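PDB 4G3V: transcriptional regulator nlh2 from Aquifex aeolicus, which probably activates transcription by sigma-54 RNA polymerase, with this GAF domain, crystallised in an inactive state, serving as its regulatory module. Local coordinates for residues 85-90 with 117-122; 91-96 with 113-118; 28-33 with 59-64. One frame throughout, in Å; residues are numbered along the deposited sequence.

Contact 1. Residues 85-90 with 117-122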
ATOM      1  N   GLY A  85     -14.274  -1.161  10.949  1.00 26.33           N
ATOM      2  CA  GLY A  85     -13.078  -1.520  10.221  1.00 26.65           C
ATOM      3  C   GLY A  85     -13.245  -1.237   8.736  1.00 28.31           C
ATOM      4  O   GLY A  85     -12.660  -1.908   7.893  1.00 30.46           O
ATOM      5  N   ILE A  86     -14.064  -0.241   8.421  1.00 27.99           N
ATOM      6  CA  ILE A  86     -14.196   0.226   7.047  1.00 28.41           C
ATOM      7  C   ILE A  86     -14.019   1.739   7.003  1.00 27.78           C
ATOM      8  O   ILE A  86     -14.374   2.441   7.953  1.00 28.51           O
ATOM      9  CB  ILE A  86     -15.540  -0.186   6.423  1.00 32.10           C
ATOM     10  CG1 ILE A  86     -16.706   0.466   7.148  1.00 33.06           C
ATOM     11  CG2 ILE A  86     -15.696  -1.707   6.467  1.00 34.52           C
ATOM     12  CD1 ILE A  86     -18.111  -0.025   6.635  1.00 34.76           C
ATOM     13  N   PRO A  87     -13.444   2.250   5.907  1.00 25.83           N
ATOM     14  CA  PRO A  87     -13.125   3.680   5.893  1.00 26.01           C
ATOM     15  C   PRO A  87     -14.342   4.577   5.733  1.00 27.48           C
ATOM     16  O   PRO A  87     -15.412   4.137   5.241  1.00 28.13           O
ATOM     17  CB  PRO A  87     -12.188   3.836   4.686  1.00 31.42           C
ATOM     18  CG  PRO A  87     -12.361   2.647   3.866  1.00 34.23           C
ATOM     19  CD  PRO A  87     -12.990   1.551   4.696  1.00 29.13           C
ATOM     20  N   LEU A  88     -14.170   5.831   6.144  1.00 25.56           N
ATOM     21  CA  LEU A  88     -15.148   6.869   5.848  1.00 26.31           C
ATOM     22  C   LEU A  88     -14.480   8.043   5.132  1.00 28.76           C
ATOM     23  O   LEU A  88     -13.379   8.475   5.494  1.00 29.71           O
ATOM     24  CB  LEU A  88     -15.838   7.348   7.125  1.00 26.60           C
ATOM     25  CG  LEU A  88     -17.003   6.458   7.579  1.00 28.03           C
ATOM     26  CD1 LEU A  88     -17.448   6.839   8.988  1.00 29.53           C
ATOM     27  CD2 LEU A  88     -18.171   6.565   6.599  1.00 30.36           C
ATOM     28  N   VAL A  89     -15.179   8.557   4.131  1.00 26.47           N
ATOM     29  CA  VAL A  89     -14.725   9.690   3.327  1.00 28.43           C
ATOM     30  C   VAL A  89     -15.844  10.724   3.369  1.00 28.80           C
ATOM     31  O   VAL A  89     -16.897  10.522   2.751  1.00 31.49           O
ATOM     32  CB  VAL A  89     -14.470   9.234   1.875  1.00 34.73           C
ATOM     33  CG1 VAL A  89     -14.013  10.402   1.006  1.00 37.58           C
ATOM     34  CG2 VAL A  89     -13.463   8.093   1.863  1.00 38.69           C
ATOM     35  N   ILE A  90     -15.641  11.810   4.122  1.00 30.63           N
ATOM     36  CA  ILE A  90     -16.718  12.765   4.396  1.00 31.06           C
ATOM     37  C   ILE A  90     -16.407  14.132   3.836  1.00 32.49           C
ATOM     38  O   ILE A  90     -15.633  14.873   4.425  1.00 32.60           O
ATOM     39  CB  ILE A  90     -16.939  12.975   5.907  1.00 33.52           C
ATOM     40  CG1 ILE A  90     -17.106  11.638   6.624  1.00 36.56           C
ATOM     41  CG2 ILE A  90     -18.143  13.891   6.140  1.00 34.73           C
ATOM     42  CD1 ILE A  90     -18.336  10.871   6.231  1.00 36.10           C
ATOM     43  N   ALA A 117     -10.883   8.899   7.048  1.00 24.95           N
ATOM     44  CA  ALA A 117     -10.419   8.076   8.144  1.00 26.37           C
ATOM     45  C   ALA A 117     -10.359   6.634   7.664  1.00 25.81           C
ATOM     46  O   ALA A 117     -11.339   6.113   7.105  1.00 24.82           O
ATOM     47  CB  ALA A 117     -11.340   8.222   9.348  1.00 27.13           C
ATOM     48  N   ALA A 118      -9.206   6.001   7.858  1.00 23.81           N
ATOM     49  CA  ALA A 118      -8.995   4.638   7.388  1.00 22.75           C
ATOM     50  C   ALA A 118      -8.476   3.771   8.522  1.00 21.93           C
ATOM     51  O   ALA A 118      -7.654   4.214   9.350  1.00 22.14           O
ATOM     52  CB  ALA A 118      -8.016   4.611   6.234  1.00 25.26           C
ATOM     53  N   PRO A 119      -8.924   2.517   8.549  1.00 22.87           N
ATOM     54  CA  PRO A 119      -8.518   1.612   9.623  1.00 23.61           C
ATOM     55  C   PRO A 119      -7.080   1.134   9.435  1.00 24.14           C
ATOM     56  O   PRO A 119      -6.560   1.050   8.309  1.00 24.86           O
ATOM     57  CB  PRO A 119      -9.493   0.442   9.490  1.00 25.57           C
ATOM     58  CG  PRO A 119      -9.857   0.425   8.059  1.00 27.95           C
ATOM     59  CD  PRO A 119      -9.799   1.855   7.566  1.00 23.08           C
ATOM     60  N   ILE A 120      -6.450   0.853  10.567  1.00 23.55           N
ATOM     61  CA  ILE A 120      -5.131   0.256  10.628  1.00 23.59           C
ATOM     62  C   ILE A 120      -5.342  -1.130  11.222  1.00 25.48           C
ATOM     63  O   ILE A 120      -5.692  -1.253  12.401  1.00 25.70           O
ATOM     64  CB  ILE A 120      -4.202   1.083  11.544  1.00 23.87           C
ATOM     65  CG1 ILE A 120      -3.987   2.472  10.956  1.00 24.45           C
ATOM     66  CG2 ILE A 120      -2.858   0.391  11.727  1.00 27.34           C
ATOM     67  CD1 ILE A 120      -3.337   3.462  11.926  1.00 24.85           C
ATOM     68  N   LYS A 121      -5.141  -2.158  10.401  1.00 23.60           N
ATOM     69  CA  LYS A 121      -5.488  -3.529  10.767  1.00 24.67           C
ATOM     70  C   LYS A 121      -4.290  -4.457  10.835  1.00 23.97           C
ATOM     71  O   LYS A 121      -3.418  -4.428   9.964  1.00 23.73           O
ATOM     72  CB  LYS A 121      -6.458  -4.106   9.749  1.00 26.20           C
ATOM     73  CG  LYS A 121      -7.820  -3.433   9.754  1.00 27.04           C
ATOM     74  CD  LYS A 121      -8.824  -4.251   8.951  1.00 30.69           C
ATOM     75  CE  LYS A 121     -10.123  -3.528   8.802  1.00 33.58           C
ATOM     76  NZ  LYS A 121     -11.121  -4.347   8.049  1.00 34.24           N
ATOM     77  N   VAL A 122      -4.290  -5.292  11.867  1.00 27.20           N
ATOM     78  CA  VAL A 122      -3.311  -6.354  12.024  1.00 27.03           C
ATOM     79  C   VAL A 122      -4.059  -7.686  12.101  1.00 27.76           C
ATOM     80  O   VAL A 122      -4.886  -7.920  13.015  1.00 28.55           O
ATOM     81  CB  VAL A 122      -2.489  -6.164  13.296  1.00 28.97           C
ATOM     82  CG1 VAL A 122      -1.503  -7.311  13.456  1.00 28.95           C
ATOM     83  CG2 VAL A 122      -1.768  -4.819  13.270  1.00 28.38           C
TER

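Contact 2. Residues 91-96 with 113-118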
ATOM      1  N   PRO A  91     -17.017  14.476   2.697  1.00 34.61           N
ATOM      2  CA  PRO A  91     -16.840  15.797   2.099  1.00 36.69           C
ATOM      3  C   PRO A  91     -17.480  16.863   2.982  1.00 37.05           C
ATOM      4  O   PRO A  91     -18.451  16.564   3.679  1.00 36.61           O
ATOM      5  CB  PRO A  91     -17.598  15.695   0.767  1.00 39.42           C
ATOM      6  CG  PRO A  91     -18.051  14.295   0.641  1.00 42.46           C
ATOM      7  CD  PRO A  91     -18.037  13.684   1.991  1.00 37.89           C
ATOM      8  N   ASN A  92     -16.928  18.074   2.975  1.00 40.34           N
ATOM      9  CA  ASN A  92     -17.543  19.187   3.690  1.00 44.19           C
ATOM     10  C   ASN A  92     -17.889  18.791   5.122  1.00 44.65           C
ATOM     11  O   ASN A  92     -19.022  19.014   5.590  1.00 43.89           O
ATOM     12  CB  ASN A  92     -18.801  19.627   2.941  1.00 48.38           C
ATOM     13  CG  ASN A  92     -18.609  19.612   1.429  1.00 55.34           C
ATOM     14  OD1 ASN A  92     -19.329  18.920   0.699  1.00 57.57           O
ATOM     15  ND2 ASN A  92     -17.614  20.361   0.950  1.00 58.81           N
ATOM     16  N   VAL A  93     -16.903  18.214   5.811  1.00 41.40           N
ATOM     17  CA  VAL A  93     -17.134  17.548   7.089  1.00 43.70           C
ATOM     18  C   VAL A  93     -17.620  18.539   8.135  1.00 47.27           C
ATOM     19  O   VAL A  93     -18.333  18.175   9.068  1.00 50.14           O
ATOM     20  CB  VAL A  93     -15.852  16.824   7.587  1.00 41.97           C
ATOM     21  CG1 VAL A  93     -14.713  17.809   7.805  1.00 42.44           C
ATOM     22  CG2 VAL A  93     -16.130  16.031   8.861  1.00 43.97           C
ATOM     23  N   LYS A  94     -17.231  19.795   7.954  1.00 47.12           N
ATOM     24  CA  LYS A  94     -17.573  20.869   8.870  1.00 51.25           C
ATOM     25  C   LYS A  94     -19.078  20.842   9.145  1.00 53.65           C
ATOM     26  O   LYS A  94     -19.518  21.094  10.273  1.00 53.56           O
ATOM     27  CB  LYS A  94     -17.144  22.201   8.243  1.00 53.77           C
ATOM     28  CG  LYS A  94     -17.193  23.422   9.149  1.00 56.98           C
ATOM     29  CD  LYS A  94     -16.619  24.630   8.413  1.00 58.43           C
ATOM     30  CE  LYS A  94     -16.893  25.941   9.140  1.00 60.96           C
ATOM     31  NZ  LYS A  94     -16.231  25.997  10.463  1.00 62.95           N
ATOM     32  N   HIS A  95     -19.859  20.496   8.122  1.00 55.47           N
ATOM     33  CA  HIS A  95     -21.321  20.584   8.200  1.00 55.31           C
ATOM     34  C   HIS A  95     -22.011  19.229   8.237  1.00 54.16           C
ATOM     35  O   HIS A  95     -23.223  19.132   8.005  1.00 55.01           O
ATOM     36  CB  HIS A  95     -21.858  21.387   7.015  1.00 58.07           C
ATOM     37  CG  HIS A  95     -21.383  22.810   6.992  1.00 61.95           C
ATOM     38  ND1 HIS A  95     -20.365  23.242   6.167  1.00 64.08           N
ATOM     39  CD2 HIS A  95     -21.773  23.889   7.709  1.00 63.33           C
ATOM     40  CE1 HIS A  95     -20.157  24.532   6.371  1.00 65.08           C
ATOM     41  NE2 HIS A  95     -20.995  24.949   7.302  1.00 65.17           N
ATOM     42  N   ASN A  96     -21.255  18.186   8.548  1.00 51.55           N
ATOM     43  CA  ASN A  96     -21.806  16.843   8.574  1.00 52.46           C
ATOM     44  C   ASN A  96     -22.399  16.477   9.929  1.00 53.35           C
ATOM     45  O   ASN A  96     -21.810  16.759  10.968  1.00 53.68           O
ATOM     46  CB  ASN A  96     -20.736  15.824   8.196  1.00 51.95           C
ATOM     47  CG  ASN A  96     -21.306  14.445   8.011  1.00 55.23           C
ATOM     48  OD1 ASN A  96     -21.418  13.673   8.966  1.00 58.95           O
ATOM     49  ND2 ASN A  96     -21.686  14.126   6.781  1.00 53.91           N
ATOM     50  N   HIS A 113     -13.010  21.505   3.436  1.00 42.59           N
ATOM     51  CA  HIS A 113     -12.283  20.418   4.097  1.00 41.64           C
ATOM     52  C   HIS A 113     -13.089  19.134   4.113  1.00 40.05           C
ATOM     53  O   HIS A 113     -14.268  19.133   4.471  1.00 40.84           O
ATOM     54  CB  HIS A 113     -11.922  20.779   5.538  1.00 42.66           C
ATOM     55  CG  HIS A 113     -10.654  21.559   5.663  1.00 43.94           C
ATOM     56  ND1 HIS A 113     -10.638  22.935   5.727  1.00 45.25           N
ATOM     57  CD2 HIS A 113      -9.363  21.164   5.715  1.00 43.98           C
ATOM     58  CE1 HIS A 113      -9.388  23.353   5.821  1.00 45.26           C
ATOM     59  NE2 HIS A 113      -8.593  22.296   5.816  1.00 43.97           N
ATOM     60  N   ALA A 114     -12.442  18.040   3.727  1.00 34.49           N
ATOM     61  CA  ALA A 114     -13.002  16.710   3.918  1.00 32.55           C
ATOM     62  C   ALA A 114     -12.249  15.990   5.030  1.00 32.25           C
ATOM     63  O   ALA A 114     -11.106  16.328   5.355  1.00 31.52           O
ATOM     64  CB  ALA A 114     -12.927  15.912   2.641  1.00 32.29           C
ATOM     65  N   LEU A 115     -12.903  14.988   5.605  1.00 30.36           N
ATOM     66  CA  LEU A 115     -12.279  14.106   6.572  1.00 28.45           C
ATOM     67  C   LEU A 115     -12.173  12.727   5.930  1.00 28.20           C
ATOM     68  O   LEU A 115     -13.160  12.204   5.413  1.00 29.52           O
ATOM     69  CB  LEU A 115     -13.126  14.049   7.848  1.00 32.43           C
ATOM     70  CG  LEU A 115     -12.579  13.277   9.049  1.00 35.05           C
ATOM     71  CD1 LEU A 115     -13.367  13.587  10.313  1.00 38.82           C
ATOM     72  CD2 LEU A 115     -12.593  11.796   8.797  1.00 33.19           C
ATOM     73  N   ILE A 116     -10.980  12.149   5.929  1.00 25.07           N
ATOM     74  CA  ILE A 116     -10.831  10.757   5.503  1.00 27.41           C
ATOM     75  C   ILE A 116     -10.218   9.974   6.652  1.00 26.30           C
ATOM     76  O   ILE A 116      -9.167  10.343   7.166  1.00 26.05           O
ATOM     77  CB  ILE A 116      -9.928  10.612   4.272  1.00 29.96           C
ATOM     78  CG1 ILE A 116     -10.522  11.367   3.087  1.00 29.39           C
ATOM     79  CG2 ILE A 116      -9.723   9.126   3.923  1.00 28.93           C
ATOM     80  CD1 ILE A 116      -9.618  11.403   1.879  1.00 33.26           C
ATOM     81  N   ALA A 117     -10.883   8.899   7.048  1.00 24.95           N
ATOM     82  CA  ALA A 117     -10.419   8.076   8.144  1.00 26.37           C
ATOM     83  C   ALA A 117     -10.359   6.634   7.664  1.00 25.81           C
ATOM     84  O   ALA A 117     -11.339   6.113   7.105  1.00 24.82           O
ATOM     85  CB  ALA A 117     -11.340   8.222   9.348  1.00 27.13           C
ATOM     86  N   ALA A 118      -9.206   6.001   7.858  1.00 23.81           N
ATOM     87  CA  ALA A 118      -8.995   4.638   7.388  1.00 22.75           C
ATOM     88  C   ALA A 118      -8.476   3.771   8.522  1.00 21.93           C
ATOM     89  O   ALA A 118      -7.654   4.214   9.350  1.00 22.14           O
ATOM     90  CB  ALA A 118      -8.016   4.611   6.234  1.00 25.26           C
TER

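Contact 3. Residues 28-33 with 59-64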
ATOM      1  N   SER A  28       8.428   7.378  14.199  1.00 26.82           N
ATOM      2  CA  SER A  28       8.033   6.821  12.899  1.00 25.74           C
ATOM      3  C   SER A  28       6.653   7.341  12.484  1.00 26.01           C
ATOM      4  O   SER A  28       6.460   7.800  11.352  1.00 24.87           O
ATOM      5  CB  SER A  28       8.021   5.284  12.948  1.00 25.36           C
ATOM      6  OG  SER A  28       9.334   4.764  13.184  1.00 25.92           O
ATOM      7  N   LEU A  29       5.696   7.283  13.406  1.00 26.49           N
ATOM      8  CA  LEU A  29       4.341   7.754  13.120  1.00 27.61           C
ATOM      9  C   LEU A  29       4.341   9.231  12.796  1.00 27.77           C
ATOM     10  O   LEU A  29       3.688   9.662  11.853  1.00 26.37           O
ATOM     11  CB  LEU A  29       3.405   7.513  14.295  1.00 27.30           C
ATOM     12  CG  LEU A  29       3.215   6.076  14.775  1.00 30.91           C
ATOM     13  CD1 LEU A  29       2.143   6.034  15.862  1.00 32.50           C
ATOM     14  CD2 LEU A  29       2.863   5.162  13.625  1.00 30.39           C
ATOM     15  N   LYS A  30       5.089  10.012  13.570  1.00 27.50           N
ATOM     16  CA  LYS A  30       5.176  11.437  13.320  1.00 28.75           C
ATOM     17  C   LYS A  30       5.755  11.708  11.936  1.00 28.18           C
ATOM     18  O   LYS A  30       5.280  12.593  11.240  1.00 29.01           O
ATOM     19  CB  LYS A  30       6.029  12.124  14.396  1.00 32.17           C
ATOM     20  CG  LYS A  30       6.088  13.615  14.253  1.00 35.64           C
ATOM     21  CD  LYS A  30       4.737  14.253  14.595  1.00 42.66           C
ATOM     22  CE  LYS A  30       4.820  15.772  14.572  1.00 47.37           C
ATOM     23  NZ  LYS A  30       3.777  16.382  15.420  1.00 47.65           N
ATOM     24  N   GLU A  31       6.785  10.958  11.539  1.00 28.60           N
ATOM     25  CA  GLU A  31       7.442  11.209  10.258  1.00 28.09           C
ATOM     26  C   GLU A  31       6.487  10.867   9.106  1.00 25.15           C
ATOM     27  O   GLU A  31       6.480  11.539   8.078  1.00 27.03           O
ATOM     28  CB  GLU A  31       8.746  10.429  10.146  1.00 32.09           C
ATOM     29  CG  GLU A  31       9.604  10.799   8.948  1.00 35.39           C
ATOM     30  CD  GLU A  31      10.279  12.156   9.058  1.00 39.90           C
ATOM     31  OE1 GLU A  31      10.162  12.842  10.103  1.00 38.85           O
ATOM     32  OE2 GLU A  31      10.947  12.533   8.074  1.00 39.43           O
ATOM     33  N   VAL A  32       5.667   9.834   9.277  1.00 23.49           N
ATOM     34  CA  VAL A  32       4.627   9.547   8.285  1.00 24.60           C
ATOM     35  C   VAL A  32       3.693  10.757   8.087  1.00 25.07           C
ATOM     36  O   VAL A  32       3.406  11.164   6.951  1.00 24.63           O
ATOM     37  CB  VAL A  32       3.810   8.305   8.679  1.00 24.70           C
ATOM     38  CG1 VAL A  32       2.574   8.129   7.762  1.00 25.77           C
ATOM     39  CG2 VAL A  32       4.681   7.080   8.627  1.00 26.93           C
ATOM     40  N   LEU A  33       3.225  11.349   9.179  1.00 25.08           N
ATOM     41  CA  LEU A  33       2.325  12.490   9.067  1.00 27.77           C
ATOM     42  C   LEU A  33       3.035  13.696   8.458  1.00 27.87           C
ATOM     43  O   LEU A  33       2.430  14.471   7.711  1.00 27.89           O
ATOM     44  CB  LEU A  33       1.722  12.844  10.429  1.00 27.23           C
ATOM     45  CG  LEU A  33       0.894  11.715  11.071  1.00 26.87           C
ATOM     46  CD1 LEU A  33       0.226  12.159  12.375  1.00 27.95           C
ATOM     47  CD2 LEU A  33      -0.147  11.194  10.106  1.00 28.10           C
ATOM     48  N   SER A  59      -0.050   9.921  17.631  1.00 36.71           N
ATOM     49  CA  SER A  59       0.748  10.908  16.918  1.00 34.37           C
ATOM     50  C   SER A  59      -0.173  11.876  16.197  1.00 31.97           C
ATOM     51  O   SER A  59      -1.298  11.526  15.832  1.00 31.52           O
ATOM     52  CB  SER A  59       1.656  10.207  15.912  1.00 38.79           C
ATOM     53  OG  SER A  59       2.619  11.101  15.406  1.00 38.92           O
ATOM     54  N   SER A  60       0.297  13.096  15.980  1.00 33.92           N
ATOM     55  CA  SER A  60      -0.560  14.110  15.401  1.00 36.61           C
ATOM     56  C   SER A  60       0.248  15.123  14.615  1.00 37.34           C
ATOM     57  O   SER A  60       1.471  15.218  14.769  1.00 38.28           O
ATOM     58  CB  SER A  60      -1.348  14.816  16.504  1.00 42.44           C
ATOM     59  OG  SER A  60      -0.473  15.429  17.433  1.00 46.70           O
ATOM     60  N   TYR A  61      -0.440  15.883  13.774  1.00 37.63           N
ATOM     61  CA  TYR A  61       0.212  16.920  12.990  1.00 37.75           C
ATOM     62  C   TYR A  61      -0.755  18.069  12.760  1.00 36.89           C
ATOM     63  O   TYR A  61      -1.936  17.846  12.489  1.00 39.67           O
ATOM     64  CB  TYR A  61       0.690  16.357  11.652  1.00 38.52           C
ATOM     65  CG  TYR A  61       1.492  17.354  10.849  1.00 41.30           C
ATOM     66  CD1 TYR A  61       0.859  18.244   9.993  1.00 44.15           C
ATOM     67  CD2 TYR A  61       2.874  17.410  10.948  1.00 43.67           C
ATOM     68  CE1 TYR A  61       1.572  19.160   9.261  1.00 46.93           C
ATOM     69  CE2 TYR A  61       3.605  18.338  10.218  1.00 45.86           C
ATOM     70  CZ  TYR A  61       2.942  19.209   9.374  1.00 47.71           C
ATOM     71  OH  TYR A  61       3.638  20.139   8.631  1.00 51.90           O
ATOM     72  N   GLY A  62      -0.250  19.298  12.861  1.00 38.60           N
ATOM     73  CA  GLY A  62      -1.083  20.478  12.724  1.00 40.71           C
ATOM     74  C   GLY A  62      -1.905  20.801  13.962  1.00 45.45           C
ATOM     75  O   GLY A  62      -1.403  20.834  15.078  1.00 47.13           O
ATOM     76  N   TYR A  63      -3.196  21.020  13.757  1.00 50.77           N
ATOM     77  CA  TYR A  63      -4.096  21.449  14.819  1.00 54.80           C
ATOM     78  C   TYR A  63      -4.137  20.462  15.980  1.00 53.94           C
ATOM     79  O   TYR A  63      -4.331  20.855  17.127  1.00 54.68           O
ATOM     80  CB  TYR A  63      -5.513  21.645  14.269  1.00 61.86           C
ATOM     81  CG  TYR A  63      -6.501  22.052  15.335  1.00 68.00           C
ATOM     82  CD1 TYR A  63      -6.652  23.386  15.697  1.00 71.47           C
ATOM     83  CD2 TYR A  63      -7.267  21.102  15.995  1.00 69.41           C
ATOM     84  CE1 TYR A  63      -7.548  23.764  16.680  1.00 73.49           C
ATOM     85  CE2 TYR A  63      -8.166  21.468  16.979  1.00 72.84           C
ATOM     86  CZ  TYR A  63      -8.301  22.802  17.317  1.00 75.22           C
ATOM     87  OH  TYR A  63      -9.191  23.182  18.299  1.00 78.04           O
ATOM     88  N   PHE A  64      -3.957  19.181  15.683  1.00 49.41           N
ATOM     89  CA  PHE A  64      -4.035  18.147  16.714  1.00 46.46           C
ATOM     90  C   PHE A  64      -2.797  18.058  17.606  1.00 48.37           C
ATOM     91  O   PHE A  64      -2.782  17.301  18.582  1.00 48.88           O
ATOM     92  CB  PHE A  64      -4.297  16.807  16.053  1.00 43.83           C
ATOM     93  CG  PHE A  64      -5.620  16.751  15.375  1.00 44.21           C
ATOM     94  CD1 PHE A  64      -6.748  16.381  16.077  1.00 46.76           C
ATOM     95  CD2 PHE A  64      -5.743  17.098  14.045  1.00 43.51           C
ATOM     96  CE1 PHE A  64      -7.976  16.344  15.466  1.00 46.65           C
ATOM     97  CE2 PHE A  64      -6.971  17.058  13.424  1.00 46.16           C
ATOM     98  CZ  PHE A  64      -8.090  16.682  14.135  1.00 46.83           C
TER

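Contact 1. Residues 85-90 with 117-122
L88 and A117 face each other as an antiparallel hydrogen-bonded pair. L88 N gives a bond of 3.0 Å to A117 O. The return bond, A117 N to L88 O, is straighter, with an N-H...O angle of 170°. These two bonds help join edge strand 88-90 to strand 113-122, as does I90 with L115. The tight packing continues toward G85. P87 CA sits 3.3 Å from A117 O, and P87 CB also lies close to that oxygen. The two proline rings then meet: P119 CD is 4.2 Å from P87 CB, and P119 CG reaches on to the carbonyl of G85. K121 has its CG anti to its own carbonyl carbon (chi1 -67°) and the chain stays extended beyond CG, which carries NZ to G85 O at 2.9 Å. The bond falls in the carbonyl plane, on a lone pair. G85, with positive phi, is the first residue to leave the helical angles after helix 76-84.

The outer side is looser. I86 turns its side chain away from strand 113-122 and is exposed, and K121 is partly exposed. The end of L88 leads away from that strand, toward I77 and V81 of helix 76-84.

The pairing completes one edge of the antiparallel GAF sheet. Strand 125-135 flanks strand 113-122 on its other side. V81 also packs on A117 and P119, while Y146 of helix 139-162 touches P87.

Contact 2. Residues 91-96 with 113-118
V93 has CG2 anti to its backbone N and CG1 between that nitrogen and the carbonyl carbon (chi1 61°). L115 has its CG anti to the backbone N as well (chi1 -174°). These torsions bring V93 CG2 to 3.7 Å from L115 CB and 4.0 Å from L115 CD1. The two side chains cross obliquely. V93 CG1 lies 3.6 Å from H113 O. The same oxygen accepts the backbone N-H of V93, with V93 N at 3.1 Å from H113 O. This donor comes in nearly along the C=O axis of H113, with an N-H...O angle of 156°. Both contacts of H113 O fall at the start of strand 113-122.

The segment 91-96 follows the edge strand 88-90 of the GAF sheet, where the chain leaves the sheet. A short 3-10 turn at 93-94 lies near the start of the long loop back to strand 113-122. Around it, H95 N bonds to N92 O and N96 N bonds to V93 O. Before the turn, P91 CA rests on A114 CB at 4.0 Å.

With an alanine in place of V93, a gap would probably open beside L115 CB and CD1, and the methyl lying against H113 O would be lost.

The polar ends look elsewhere. N92 ND2 bonds to E111 O, and H113 ND1 bonds to T110 N. I77 of helix 76-84 touches both V93 and L115, and F99 and L109 from the loop also touch V93.

Contact 3. Residues 28-33 with 59-64
K30 and L33 of helix 25-40 reach strand 54-61 from neighbouring turns of the helix. This is helix-on-sheet packing in the GAF fold. The helix and strand segments run in roughly the same direction, 25° apart, with their axes 7.6 Å from each other at closest approach.

S59 and Y61 point toward the helix, and S60 between them points away, as alternation along a strand requires. S59 meets the helix at L29 and K30. Its CB lies against L29 CB at 3.6 Å. Its OG is anti to the backbone N and sits beside the backbone of K30, though its angle to K30 N is too poor for a bond. One turn further along the helix, L33 lies over S60 and Y61. Its CB meets Y61 CB at 3.9 Å, while L33 CD1 runs over the backbone and comes 3.7 Å from S60 CA. The Y61 ring has the carbonyl oxygen of L33 over one face. Farther along the helix, the ring of Y37 also meets this ring.

L29 also packs on I49 of strand 44-51 and on L156 of helix 139-162. L33 packs on S45 and I47 of strand 44-51.

K30 works along the flank. Its CB and CD lie near S59 OG, and its CE approaches the Y61 ring obliquely. The chain leaves with CG anti to the backbone N and bends at chi2 (70°). This brings the ammonium group to the backbone of S60: K30 NZ donates to S60 O at 2.7 Å, tilted 20° from the carbonyl plane.

In the fold
From the N terminus, contact 3 comes first. It closes the span from helix 25-40 through strand 44-51 to strand 54-61 and seats that helix on the sheet. The chain then passes through strand 70-72 and helix 76-84. Contact 1 ties the chain after this helix, with edge strand 88-90, to strand 113-122. Contact 2 lies within that excursion and closes a shorter loop, tying the chain after 88-90 to the start of 113-122. The two share A117 and A118 and touch, with a probable hydrogen bond from I90 N to L115 O. Contact 3 is in series with both. Its centre is about 17 Å from that of contact 1, on the same sheet.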